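Local coordinates for protein beta-glucanase (Clostridium thermocellum, PDB 3WVJ) that hydrolyses mixed-linkage beta-1,3-1,4-glucans such as lichenan, as a family 16 glycoside hydrolase with a beta-jellyroll fold, at residues N5-A10 with Y213-V218; A10-F15 with G45-T50; L49-E54 with T202-E207; Y77-K82 with H147-E152. All coordinates share one frame; numbering follows the deposited sequence.

Interaction 1. Residues N5-A10 with Y213-V218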
loop_
_atom_site.group_PDB
_atom_site.type_symbol
_atom_site.label_atom_id
_atom_site.label_comp_id
_atom_site.label_asym_id
_atom_site.label_seq_id
_atom_site.Cartn_x
_atom_site.Cartn_y
_atom_site.Cartn_z
ATOM N N ASN A 5 5.648 8.583 17.249
ATOM C CA ASN A 5 7.113 8.521 17.319
ATOM C C ASN A 5 7.583 7.369 18.173
ATOM O O ASN A 5 8.731 7.347 18.602
ATOM C CB ASN A 5 7.725 9.844 17.850
ATOM C CG ASN A 5 7.055 10.367 19.141
ATOM O OD1 ASN A 5 6.850 9.646 20.137
ATOM N ND2 ASN A 5 6.750 11.660 19.134
ATOM N N THR A 6 6.676 6.432 18.443
ATOM C CA THR A 6 6.917 5.257 19.282
ATOM C C THR A 6 6.524 4.039 18.436
ATOM O O THR A 6 5.777 4.187 17.454
ATOM C CB THR A 6 6.001 5.281 20.497
ATOM O OG1 THR A 6 4.656 5.187 20.027
ATOM C CG2 THR A 6 6.193 6.577 21.343
ATOM N N PRO A 7 6.993 2.831 18.824
ATOM C CA PRO A 7 6.676 1.661 17.991
ATOM C C PRO A 7 5.175 1.413 17.875
ATOM O O PRO A 7 4.436 1.617 18.824
ATOM C CB PRO A 7 7.398 0.501 18.691
ATOM C CG PRO A 7 8.488 1.155 19.485
ATOM C CD PRO A 7 7.934 2.493 19.911
ATOM N N PHE A 8 4.744 1.022 16.681
ATOM C CA PHE A 8 3.348 0.740 16.366
ATOM C C PHE A 8 3.310 -0.636 15.741
ATOM O O PHE A 8 4.134 -0.968 14.886
ATOM C CB PHE A 8 2.770 1.796 15.435
ATOM C CG PHE A 8 1.378 1.516 14.956
ATOM C CD1 PHE A 8 0.286 1.823 15.734
ATOM C CD2 PHE A 8 1.156 1.021 13.677
ATOM C CE1 PHE A 8 -1.010 1.571 15.283
ATOM C CE2 PHE A 8 -0.132 0.816 13.205
ATOM C CZ PHE A 8 -1.210 1.081 14.016
ATOM N N VAL A 9 2.402 -1.469 16.264
ATOM C CA VAL A 9 2.256 -2.838 15.779
ATOM C C VAL A 9 0.790 -3.141 15.645
ATOM O O VAL A 9 0.063 -3.081 16.653
ATOM C CB VAL A 9 2.775 -3.882 16.792
ATOM C CG1 VAL A 9 2.736 -5.260 16.147
ATOM C CG2 VAL A 9 4.186 -3.550 17.251
ATOM N N ALA A 10 0.364 -3.479 14.427
ATOM C CA ALA A 10 -0.953 -3.984 14.199
ATOM C C ALA A 10 -0.837 -5.370 13.595
ATOM O O ALA A 10 -0.567 -5.503 12.383
ATOM C CB ALA A 10 -1.738 -3.093 13.282
ATOM N N TYR A 213 5.624 -0.368 12.623
ATOM C CA TYR A 213 6.482 0.814 12.484
ATOM C C TYR A 213 7.451 0.923 13.678
ATOM O O TYR A 213 7.052 0.794 14.873
ATOM C CB TYR A 213 5.635 2.084 12.277
ATOM C CG TYR A 213 6.363 3.402 12.590
ATOM C CD1 TYR A 213 7.039 4.101 11.579
ATOM C CD2 TYR A 213 6.361 3.952 13.892
ATOM C CE1 TYR A 213 7.685 5.295 11.841
ATOM C CE2 TYR A 213 7.012 5.137 14.153
ATOM C CZ TYR A 213 7.649 5.795 13.115
ATOM O OH TYR A 213 8.326 6.937 13.346
ATOM N N TYR A 214 8.726 1.080 13.338
ATOM C CA TYR A 214 9.775 1.262 14.312
ATOM C C TYR A 214 10.447 2.623 14.076
ATOM O O TYR A 214 11.039 2.858 13.012
ATOM C CB TYR A 214 10.807 0.143 14.227
ATOM C CG TYR A 214 10.253 -1.253 14.317
ATOM C CD1 TYR A 214 9.924 -1.838 15.569
ATOM C CD2 TYR A 214 10.083 -2.016 13.166
ATOM C CE1 TYR A 214 9.413 -3.131 15.651
ATOM C CE2 TYR A 214 9.590 -3.313 13.229
ATOM C CZ TYR A 214 9.266 -3.869 14.466
ATOM O OH TYR A 214 8.773 -5.156 14.491
ATOM N N PRO A 215 10.355 3.525 15.064
ATOM C CA PRO A 215 10.881 4.861 14.880
ATOM C C PRO A 215 12.396 4.851 14.876
ATOM O O PRO A 215 13.011 5.787 14.392
ATOM C CB PRO A 215 10.366 5.615 16.105
ATOM C CG PRO A 215 9.522 4.660 16.880
ATOM C CD PRO A 215 9.891 3.294 16.445
ATOM N N ASN A 216 12.999 3.778 15.365
ATOM C CA ASN A 216 14.429 3.753 15.637
ATOM C C ASN A 216 15.210 2.796 14.744
ATOM O O ASN A 216 16.242 3.156 14.194
ATOM C CB ASN A 216 14.616 3.265 17.049
ATOM C CG ASN A 216 14.044 1.865 17.224
ATOM O OD1 ASN A 216 12.827 1.633 17.033
ATOM N ND2 ASN A 216 14.927 0.904 17.501
ATOM N N GLY A 217 14.749 1.558 14.623
ATOM C CA GLY A 217 15.609 0.509 14.085
ATOM C C GLY A 217 15.265 0.037 12.698
ATOM O O GLY A 217 14.267 0.441 12.129
ATOM N N VAL A 218 16.153 -0.810 12.183
ATOM C CA VAL A 218 16.023 -1.571 10.935
ATOM C C VAL A 218 16.357 -3.054 11.296
ATOM O O VAL A 218 16.694 -3.318 12.454
ATOM C CB VAL A 218 16.922 -0.987 9.770
ATOM C CG1 VAL A 218 16.299 0.251 9.191
ATOM C CG2 VAL A 218 18.351 -0.637 10.178
#
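Phe8 and Tyr213 face each other as an antiparallel hydrogen-bonded pair, the point where the first strand of the chain meets the last. Phe8 N gives a nearly straight bond to Tyr213 O (2.9 Å, 166° at the hydrogen), lying in the carbonyl plane, and Tyr213 N returns one to Phe8 O at 2.8 Å. Tyr213 can be followed outward. Its CB packs on CB of Phe8 at 4.3 Å. With CG anti to the backbone N (chi1 160°), the ring then runs back along the incoming N-terminal segment, so that CD2 and CE2 bring their edge to Thr6 O, which lies in the ring plane 3.6 Å from CD2. Over one ring face, toward the rim, sits the backbone N of Pro215. At the tip, OH passes beyond the pair to a hydrogen bond with Tyr74 O. The ring also meets Phe72 and Tyr77 edge-to-face. Farther out, the rings of Pro7 and Pro215 cross at about a right angle, CG of Pro7 being 4.0 Å from CD of Pro215, while CG of Pro215 reaches Asn5 O at 3.3 Å. Two prolines bring no N-H of their own, so toward Asn5 and Pro215 the contact rests on proline carbons and carbonyl oxygens, while in the other direction the backbone pairing continues with Ala10 and Val211.

Interaction 2. Residues A10-F15 with G45-T50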
loop_
_atom_site.group_PDB
_atom_site.type_symbol
_atom_site.label_atom_id
_atom_site.label_comp_id
_atom_site.label_asym_id
_atom_site.label_seq_id
_atom_site.Cartn_x
_atom_site.Cartn_y
_atom_site.Cartn_z
ATOM N N ALA A 10 0.364 -3.479 14.427
ATOM C CA ALA A 10 -0.953 -3.984 14.199
ATOM C C ALA A 10 -0.837 -5.370 13.595
ATOM O O ALA A 10 -0.567 -5.503 12.383
ATOM C CB ALA A 10 -1.738 -3.093 13.282
ATOM N N VAL A 11 -1.055 -6.417 14.390
ATOM C CA VAL A 11 -1.123 -7.750 13.799
ATOM C C VAL A 11 -2.588 -8.039 13.571
ATOM O O VAL A 11 -3.346 -8.092 14.565
ATOM C CB VAL A 11 -0.610 -8.846 14.759
ATOM C CG1 VAL A 11 -0.891 -10.208 14.162
ATOM C CG2 VAL A 11 0.882 -8.703 15.016
ATOM N N PHE A 12 -3.004 -8.274 12.321
ATOM C CA PHE A 12 -4.456 -8.339 12.035
ATOM C C PHE A 12 -5.209 -9.577 12.557
ATOM O O PHE A 12 -6.441 -9.644 12.466
ATOM C CB PHE A 12 -4.759 -8.071 10.571
ATOM C CG PHE A 12 -4.280 -6.724 10.114
ATOM C CD1 PHE A 12 -4.691 -5.562 10.766
ATOM C CD2 PHE A 12 -3.363 -6.626 9.072
ATOM C CE1 PHE A 12 -4.208 -4.299 10.356
ATOM C CE2 PHE A 12 -2.907 -5.373 8.627
ATOM C CZ PHE A 12 -3.328 -4.216 9.278
ATOM N N SER A 13 -4.459 -10.543 13.083
ATOM C CA SER A 13 -5.051 -11.681 13.826
ATOM C C SER A 13 -5.543 -11.239 15.179
ATOM O O SER A 13 -6.383 -11.899 15.797
ATOM C CB SER A 13 -4.043 -12.834 13.966
ATOM O OG SER A 13 -3.035 -12.537 14.894
ATOM N N ASN A 14 -4.993 -10.144 15.675
ATOM C CA ASN A 14 -5.434 -9.616 16.924
ATOM C C ASN A 14 -4.944 -8.229 17.216
ATOM O O ASN A 14 -3.841 -8.096 17.730
ATOM C CB ASN A 14 -4.992 -10.494 18.091
ATOM C CG ASN A 14 -5.570 -9.983 19.389
ATOM O OD1 ASN A 14 -6.782 -9.975 19.541
ATOM N ND2 ASN A 14 -4.734 -9.446 20.272
ATOM N N PHE A 15 -5.774 -7.210 16.996
ATOM C CA PHE A 15 -5.301 -5.816 17.047
ATOM C C PHE A 15 -6.380 -4.813 17.441
ATOM O O PHE A 15 -7.567 -5.109 17.391
ATOM C CB PHE A 15 -4.731 -5.389 15.660
ATOM C CG PHE A 15 -5.791 -5.147 14.608
ATOM C CD1 PHE A 15 -5.975 -3.879 14.069
ATOM C CD2 PHE A 15 -6.591 -6.170 14.150
ATOM C CE1 PHE A 15 -6.918 -3.638 13.085
ATOM C CE2 PHE A 15 -7.563 -5.936 13.166
ATOM C CZ PHE A 15 -7.722 -4.662 12.642
ATOM N N GLY A 45 -6.353 -14.959 10.651
ATOM C CA GLY A 45 -5.289 -14.082 11.096
ATOM C C GLY A 45 -4.993 -12.907 10.184
ATOM O O GLY A 45 -4.090 -12.076 10.512
ATOM N N LYS A 46 -5.736 -12.809 9.068
ATOM C CA LYS A 46 -5.435 -11.760 8.033
ATOM C C LYS A 46 -6.489 -10.680 7.783
ATOM O O LYS A 46 -7.648 -10.843 8.137
ATOM C CB LYS A 46 -4.945 -12.440 6.755
ATOM C CG LYS A 46 -3.826 -13.391 7.168
ATOM C CD LYS A 46 -3.679 -14.558 6.286
ATOM C CE LYS A 46 -2.910 -15.606 7.102
ATOM N NZ LYS A 46 -3.096 -16.913 6.457
ATOM N N MET A 47 -6.038 -9.521 7.294
ATOM C CA MET A 47 -6.925 -8.540 6.777
ATOM C C MET A 47 -7.005 -8.827 5.282
ATOM O O MET A 47 -5.966 -9.100 4.608
ATOM C CB MET A 47 -6.381 -7.160 7.095
ATOM C CG MET A 47 -7.267 -6.034 6.607
ATOM S SD MET A 47 -6.917 -5.586 4.882
ATOM C CE MET A 47 -5.494 -4.516 5.055
ATOM N N ILE A 48 -8.220 -8.841 4.739
ATOM C CA ILE A 48 -8.424 -9.199 3.326
ATOM C C ILE A 48 -9.001 -7.963 2.606
ATOM O O ILE A 48 -9.906 -7.315 3.119
ATOM C CB ILE A 48 -9.312 -10.435 3.237
ATOM C CG1 ILE A 48 -8.601 -11.524 4.002
ATOM C CG2 ILE A 48 -9.488 -10.885 1.808
ATOM C CD1 ILE A 48 -8.869 -12.873 3.451
ATOM N N LEU A 49 -8.388 -7.566 1.483
ATOM C CA LEU A 49 -8.986 -6.597 0.610
ATOM C C LEU A 49 -9.536 -7.349 -0.574
ATOM O O LEU A 49 -8.829 -8.168 -1.172
ATOM C CB LEU A 49 -7.928 -5.575 0.077
ATOM C CG LEU A 49 -7.229 -4.725 1.131
ATOM C CD1 LEU A 49 -6.301 -3.741 0.361
ATOM C CD2 LEU A 49 -8.235 -3.935 1.942
ATOM N N THR A 50 -10.806 -7.116 -0.898
ATOM C CA THR A 50 -11.456 -7.871 -1.981
ATOM C C THR A 50 -11.971 -6.915 -3.031
ATOM O O THR A 50 -12.785 -6.043 -2.731
ATOM C CB THR A 50 -12.605 -8.773 -1.480
ATOM O OG1 THR A 50 -12.096 -9.643 -0.461
ATOM C CG2 THR A 50 -13.150 -9.631 -2.614
#
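The ring of Phe12 receives CB of Met47 over one face, 4.0 Å from the ring centroid and 30° off its normal, a CH-pi contact in which CD2 comes closest, at 3.6 Å. Ala10 O lies over the centre of the opposite face, and CE1 of Phe15 meets the edge in plane; the ring of Phe15 in turn takes CD1 of Phe12 over the centre of a face. Phe12 and Met47 point the same way, side by side. In Met47, CG stands anti to the backbone N (chi1 -179°) and the chain then bends twice, leaving CB as the atom that touches the ring. Beside this apolar pair the backbones come together without a hydrogen bond: Ser13 N is 3.0 Å from Gly45 O, but at a poor angle. Ser13 CB presses on Gly45 CA at 3.4 Å, and Gly45 has a positive phi (80°), at which a beta carbon would jam against the preceding carbonyl oxygen. A type I beta turn, Val11 to Asn14, ends strand 8-11 next to the start of strand 46-53; both strands pair with strand 204-214, while Trp20 and Tyr66 of strands 20-22 and 61-72 pack on Phe12.

Interaction 3. Residues L49-E54 with T202-E207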
loop_
_atom_site.group_PDB
_atom_site.type_symbol
_atom_site.label_atom_id
_atom_site.label_comp_id
_atom_site.label_asym_id
_atom_site.label_seq_id
_atom_site.Cartn_x
_atom_site.Cartn_y
_atom_site.Cartn_z
ATOM N N LEU A 49 -8.388 -7.566 1.483
ATOM C CA LEU A 49 -8.986 -6.597 0.610
ATOM C C LEU A 49 -9.536 -7.349 -0.574
ATOM O O LEU A 49 -8.829 -8.168 -1.172
ATOM C CB LEU A 49 -7.928 -5.575 0.077
ATOM C CG LEU A 49 -7.229 -4.725 1.131
ATOM C CD1 LEU A 49 -6.301 -3.741 0.361
ATOM C CD2 LEU A 49 -8.235 -3.935 1.942
ATOM N N THR A 50 -10.806 -7.116 -0.898
ATOM C CA THR A 50 -11.456 -7.871 -1.981
ATOM C C THR A 50 -11.971 -6.915 -3.031
ATOM O O THR A 50 -12.785 -6.043 -2.731
ATOM C CB THR A 50 -12.605 -8.773 -1.480
ATOM O OG1 THR A 50 -12.096 -9.643 -0.461
ATOM C CG2 THR A 50 -13.150 -9.631 -2.614
ATOM N N LEU A 51 -11.436 -7.070 -4.235
ATOM C CA LEU A 51 -11.869 -6.350 -5.417
ATOM C C LEU A 51 -12.936 -7.220 -6.035
ATOM O O LEU A 51 -12.754 -8.435 -6.267
ATOM C CB LEU A 51 -10.735 -6.220 -6.370
ATOM C CG LEU A 51 -11.041 -5.828 -7.823
ATOM C CD1 LEU A 51 -11.792 -4.522 -7.851
ATOM C CD2 LEU A 51 -9.746 -5.678 -8.608
ATOM N N ASP A 52 -14.073 -6.605 -6.261
ATOM C CA ASP A 52 -15.254 -7.301 -6.718
ATOM C C ASP A 52 -16.083 -6.334 -7.547
ATOM O O ASP A 52 -15.878 -5.094 -7.523
ATOM C CB ASP A 52 -16.026 -7.893 -5.531
ATOM C CG ASP A 52 -16.970 -9.020 -5.946
ATOM O OD1 ASP A 52 -16.970 -9.532 -7.093
ATOM O OD2 ASP A 52 -17.774 -9.398 -5.110
ATOM N N ARG A 53 -16.958 -6.896 -8.352
ATOM C CA ARG A 53 -17.843 -6.125 -9.151
ATOM C C ARG A 53 -18.725 -5.323 -8.227
ATOM O O ARG A 53 -19.008 -5.753 -7.094
ATOM C CB ARG A 53 -18.689 -7.062 -10.012
ATOM C CG ARG A 53 -19.427 -6.370 -11.162
ATOM C CD ARG A 53 -19.501 -7.266 -12.379
ATOM N NE ARG A 53 -18.139 -7.456 -12.875
ATOM C CZ ARG A 53 -17.686 -8.564 -13.469
ATOM N NH1 ARG A 53 -18.488 -9.611 -13.667
ATOM N NH2 ARG A 53 -16.419 -8.618 -13.866
ATOM N N GLU A 54 -19.170 -4.171 -8.724
ATOM C CA GLU A 54 -19.991 -3.238 -7.977
ATOM C C GLU A 54 -21.221 -3.052 -8.771
ATOM O O GLU A 54 -21.116 -2.915 -9.954
ATOM C CB GLU A 54 -19.272 -1.872 -7.834
ATOM C CG GLU A 54 -20.193 -0.677 -7.601
ATOM C CD GLU A 54 -20.550 -0.468 -6.117
ATOM O OE1 GLU A 54 -20.882 -1.440 -5.387
ATOM O OE2 GLU A 54 -20.481 0.702 -5.659
ATOM N N THR A 202 -13.200 -11.130 -11.277
ATOM C CA THR A 202 -13.476 -10.959 -9.835
ATOM C C THR A 202 -13.942 -12.318 -9.240
ATOM O O THR A 202 -14.195 -13.259 -9.984
ATOM C CB THR A 202 -14.568 -9.910 -9.620
ATOM O OG1 THR A 202 -15.663 -10.251 -10.442
ATOM C CG2 THR A 202 -14.081 -8.503 -10.107
ATOM N N PRO A 203 -13.952 -12.458 -7.896
ATOM C CA PRO A 203 -13.306 -11.582 -6.907
ATOM C C PRO A 203 -11.816 -11.797 -7.046
ATOM O O PRO A 203 -11.406 -12.813 -7.601
ATOM C CB PRO A 203 -13.798 -12.168 -5.549
ATOM C CG PRO A 203 -14.311 -13.523 -5.886
ATOM C CD PRO A 203 -14.865 -13.429 -7.260
ATOM N N LEU A 204 -11.028 -10.864 -6.544
ATOM C CA LEU A 204 -9.580 -10.959 -6.371
ATOM C C LEU A 204 -9.306 -10.432 -4.955
ATOM O O LEU A 204 -10.019 -9.563 -4.502
ATOM C CB LEU A 204 -8.878 -9.997 -7.343
ATOM C CG LEU A 204 -8.871 -10.467 -8.798
ATOM C CD1 LEU A 204 -8.332 -9.415 -9.776
ATOM C CD2 LEU A 204 -8.075 -11.756 -8.943
ATOM N N GLN A 205 -8.261 -10.899 -4.283
ATOM C CA GLN A 205 -7.948 -10.423 -2.933
ATOM C C GLN A 205 -6.459 -10.362 -2.691
ATOM O O GLN A 205 -5.686 -11.142 -3.239
ATOM C CB GLN A 205 -8.542 -11.308 -1.826
ATOM C CG GLN A 205 -9.767 -12.113 -2.187
ATOM C CD GLN A 205 -10.183 -13.108 -1.099
ATOM O OE1 GLN A 205 -9.496 -14.098 -0.860
ATOM N NE2 GLN A 205 -11.317 -12.813 -0.404
ATOM N N ALA A 206 -6.082 -9.436 -1.836
ATOM C CA ALA A 206 -4.747 -9.323 -1.305
ATOM C C ALA A 206 -4.964 -9.521 0.203
ATOM O O ALA A 206 -5.967 -9.080 0.770
ATOM C CB ALA A 206 -4.187 -7.903 -1.576
ATOM N N GLU A 207 -3.973 -10.114 0.851
ATOM C CA GLU A 207 -4.076 -10.467 2.274
ATOM C C GLU A 207 -2.872 -9.943 3.032
ATOM O O GLU A 207 -1.746 -9.897 2.520
ATOM C CB GLU A 207 -4.203 -11.963 2.388
ATOM C CG GLU A 207 -5.142 -12.599 1.374
ATOM C CD GLU A 207 -5.368 -14.065 1.706
ATOM O OE1 GLU A 207 -4.712 -14.552 2.637
ATOM O OE2 GLU A 207 -6.201 -14.731 1.077
#
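Leu51 and Leu204 lie side by side and point the same way, CD2 of Leu51 reaching CD1 of Leu204 at 4.2 Å. They share one sheet face with Leu49 and Ala206, and on this side Leu185 of strand 179-187 packs against both Leu49 and Leu51. The opposite face carries Thr50 and Gln205, also aligned, a non-hydrogen-bonded pair whose side chains supply a bond of their own: Gln205 NE2 donates to Thr50 OG1 at 3.3 Å, the oxygen tilted 21° from the amide plane. Thr50 has CG2 anti to its N and OG1 beside it (chi1 -56°), which splits its work, the hydroxyl going to the glutamine and the methyl to CB of Pro203 at 3.9 Å. Near the end of the pairing the orientation changes. Thr202, which precedes a cis peptide bond to Pro203, stands at about a right angle to Asp52 and Arg53; its CB lies 3.5 Å from Asp52 OD1, and its OG1 sits over one guanidinium face of Arg53, toward the rim. Asp52 OD1 also accepts a weak bond from Arg53 N. Between the two faces, in the sheet itself, Leu49 with Ala206 and Leu51 with Leu204 each exchange two backbone bonds. The Leu49/Leu51 face of the contact is thus purely hydrocarbon, whereas the Thr50/Gln205 side mixes a long side-chain hydrogen bond with a carbon contact.

Interaction 4. Residues Y77-K82 with H147-E152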
loop_
_atom_site.group_PDB
_atom_site.type_symbol
_atom_site.label_atom_id
_atom_site.label_comp_id
_atom_site.label_asym_id
_atom_site.label_seq_id
_atom_site.Cartn_x
_atom_site.Cartn_y
_atom_site.Cartn_z
ATOM N N TYR A 77 9.177 0.988 8.296
ATOM C CA TYR A 77 7.803 0.562 8.079
ATOM C C TYR A 77 7.850 -0.856 7.515
ATOM O O TYR A 77 8.600 -1.133 6.555
ATOM C CB TYR A 77 7.091 1.474 7.092
ATOM C CG TYR A 77 6.847 2.899 7.549
ATOM C CD1 TYR A 77 5.533 3.356 7.814
ATOM C CD2 TYR A 77 7.909 3.790 7.702
ATOM C CE1 TYR A 77 5.310 4.670 8.212
ATOM C CE2 TYR A 77 7.709 5.098 8.066
ATOM C CZ TYR A 77 6.415 5.539 8.331
ATOM O OH TYR A 77 6.227 6.844 8.671
ATOM N N GLU A 78 7.077 -1.768 8.109
ATOM C CA GLU A 78 7.081 -3.119 7.554
ATOM C C GLU A 78 5.703 -3.710 7.446
ATOM O O GLU A 78 4.911 -3.605 8.375
ATOM C CB GLU A 78 7.985 -4.024 8.381
ATOM C CG GLU A 78 8.166 -5.394 7.784
ATOM C CD GLU A 78 9.099 -6.249 8.608
ATOM O OE1 GLU A 78 10.335 -6.137 8.415
ATOM O OE2 GLU A 78 8.618 -7.046 9.426
ATOM N N VAL A 79 5.437 -4.351 6.322
ATOM C CA VAL A 79 4.209 -5.077 6.125
ATOM C C VAL A 79 4.569 -6.544 5.877
ATOM O O VAL A 79 5.595 -6.828 5.275
ATOM C CB VAL A 79 3.408 -4.462 4.933
ATOM C CG1 VAL A 79 4.143 -4.614 3.569
ATOM C CG2 VAL A 79 2.012 -5.038 4.869
ATOM N N ARG A 80 3.738 -7.473 6.317
ATOM C CA ARG A 80 3.782 -8.858 5.854
ATOM C C ARG A 80 2.459 -9.128 5.119
ATOM O O ARG A 80 1.382 -8.887 5.684
ATOM C CB ARG A 80 3.977 -9.849 7.026
ATOM C CG ARG A 80 3.755 -11.319 6.626
ATOM C CD ARG A 80 4.029 -12.269 7.811
ATOM N NE ARG A 80 5.370 -12.740 7.574
ATOM C CZ ARG A 80 5.688 -13.859 6.950
ATOM N NH1 ARG A 80 4.775 -14.764 6.618
ATOM N NH2 ARG A 80 6.957 -14.080 6.704
ATOM N N MET A 81 2.543 -9.595 3.876
ATOM C CA MET A 81 1.417 -9.597 2.943
ATOM C C MET A 81 1.609 -10.581 1.741
ATOM O O MET A 81 2.710 -11.090 1.480
ATOM C CB MET A 81 1.151 -8.159 2.395
ATOM C CG MET A 81 2.213 -7.625 1.449
ATOM S SD MET A 81 1.773 -5.978 0.766
ATOM C CE MET A 81 0.552 -6.434 -0.474
ATOM N N LYS A 82 0.530 -10.787 0.996
ATOM C CA LYS A 82 0.498 -11.716 -0.139
ATOM C C LYS A 82 -0.325 -10.978 -1.168
ATOM O O LYS A 82 -1.514 -10.681 -0.925
ATOM C CB LYS A 82 -0.179 -13.051 0.259
ATOM C CG LYS A 82 -0.513 -13.963 -0.943
ATOM C CD LYS A 82 -1.618 -14.999 -0.601
ATOM C CE LYS A 82 -0.999 -16.255 -0.081
ATOM N NZ LYS A 82 -1.904 -17.470 0.250
ATOM N N HIS A 147 5.131 -12.662 2.512
ATOM C CA HIS A 147 6.508 -12.251 2.661
ATOM C C HIS A 147 6.468 -10.969 3.390
ATOM O O HIS A 147 5.422 -10.396 3.515
ATOM C CB HIS A 147 7.122 -12.045 1.280
ATOM C CG HIS A 147 7.493 -13.336 0.599
ATOM N ND1 HIS A 147 6.643 -13.998 -0.200
ATOM C CD2 HIS A 147 8.651 -14.070 0.634
ATOM C CE1 HIS A 147 7.240 -15.092 -0.674
ATOM N NE2 HIS A 147 8.465 -15.139 -0.160
ATOM N N THR A 148 7.589 -10.469 3.883
ATOM C CA THR A 148 7.560 -9.128 4.461
ATOM C C THR A 148 8.293 -8.162 3.545
ATOM O O THR A 148 9.211 -8.568 2.808
ATOM C CB THR A 148 8.218 -9.064 5.826
ATOM O OG1 THR A 148 9.621 -9.145 5.594
ATOM C CG2 THR A 148 7.760 -10.215 6.712
ATOM N N TYR A 149 7.850 -6.905 3.575
ATOM C CA TYR A 149 8.335 -5.835 2.679
ATOM C C TYR A 149 8.329 -4.602 3.548
ATOM O O TYR A 149 7.523 -4.495 4.504
ATOM C CB TYR A 149 7.390 -5.576 1.503
ATOM C CG TYR A 149 7.093 -6.802 0.671
ATOM C CD1 TYR A 149 7.918 -7.157 -0.408
ATOM C CD2 TYR A 149 6.022 -7.625 0.985
ATOM C CE1 TYR A 149 7.658 -8.295 -1.157
ATOM C CE2 TYR A 149 5.763 -8.739 0.254
ATOM C CZ TYR A 149 6.579 -9.069 -0.820
ATOM O OH TYR A 149 6.307 -10.184 -1.547
ATOM N N GLY A 150 9.204 -3.654 3.245
ATOM C CA GLY A 150 9.335 -2.507 4.156
ATOM C C GLY A 150 10.249 -1.455 3.586
ATOM O O GLY A 150 10.908 -1.715 2.581
ATOM N N PHE A 151 10.271 -0.275 4.227
ATOM C CA PHE A 151 11.237 0.782 3.922
ATOM C C PHE A 151 11.656 1.518 5.180
ATOM O O PHE A 151 10.819 1.749 6.082
ATOM C CB PHE A 151 10.686 1.766 2.910
ATOM C CG PHE A 151 9.279 2.222 3.182
ATOM C CD1 PHE A 151 9.023 3.389 3.927
ATOM C CD2 PHE A 151 8.189 1.515 2.664
ATOM C CE1 PHE A 151 7.731 3.840 4.162
ATOM C CE2 PHE A 151 6.894 1.948 2.927
ATOM C CZ PHE A 151 6.653 3.111 3.673
ATOM N N GLU A 152 12.935 1.852 5.298
ATOM C CA GLU A 152 13.358 2.804 6.329
ATOM C C GLU A 152 13.373 4.132 5.601
ATOM O O GLU A 152 14.134 4.332 4.647
ATOM C CB GLU A 152 14.717 2.510 6.943
ATOM C CG GLU A 152 15.035 3.474 8.120
ATOM C CD GLU A 152 16.509 3.560 8.539
ATOM O OE1 GLU A 152 17.409 3.526 7.675
ATOM O OE2 GLU A 152 16.810 3.683 9.746
HETATM O O HOH W 1 3.957 -11.643 -0.921
#
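Backbone hydrogen bonds tie Tyr77 to Phe151, Val79 to Tyr149 and Met81 to His147, three hydrogen-bonded pairs of two antiparallel strands. The central pair is tight, with Val79 N to Tyr149 O and Tyr149 N to Val79 O both 2.8 Å, and Tyr77 N to Phe151 O is almost straight at 173°.

Aromatic contacts follow on the face that bears these same residues. The rings of Tyr77 and Phe151 are nearly parallel (19°) but slid apart, their centroids 5.0 Å from each other, and CB of Tyr77 makes a CH-pi contact over the Phe151 face. Phe151 places CG between its N and its carbonyl carbon (chi1 46°), which swings the ring back across to Tyr77.

Among apolar contacts, CG1 of Val79 packs on CB of Tyr149 at 4.0 Å, while CG of Met81, its side chain at about a right angle to that of Tyr149, reaches CD2 of that ring at 3.8 Å.

Polar side chains meet on the other face: CG2 of Thr148 touches NE of Arg80 at 3.6 Å, and His147 CA lies over one face of the guanidinium. The carboxylate of Glu78 is held by Tyr76 OH and Tyr210 OH.

One water bridges the strands, donating to Met81 O and lying 2.8 Å from Tyr149 OH, in the plane of that ring. Phe93 and Ile110 of the facing strands pack against Phe151, so the aromatic face belongs to the core of the sandwich; its two tyrosine hydroxyls, Tyr77 OH with Gly73 O and Tyr149 OH with the water, each have a polar partner.

How the interactions relate
From the N terminus, strand 8-11 enters interaction 1 at once, and its partner comes only at the far end of the chain, so this contact closes a loop around nearly the whole protein. Interaction 2 closes a short loop early within it, where the turn after strand 8-11 meets the start of strand 46-53. Interaction 3 opens on strand 46-53, sharing Leu49 and Thr50 with interaction 2, and closes late at strand 204-214; interaction 4 opens and closes inside it. No loops cross. Strand 204-214 is the common element: it pairs with strands 8-11, 46-53 and 75-82, Glu207 probably bonding to Lys82 between interactions 3 and 4, while Tyr213 packs on Tyr77 between interactions 1 and 4.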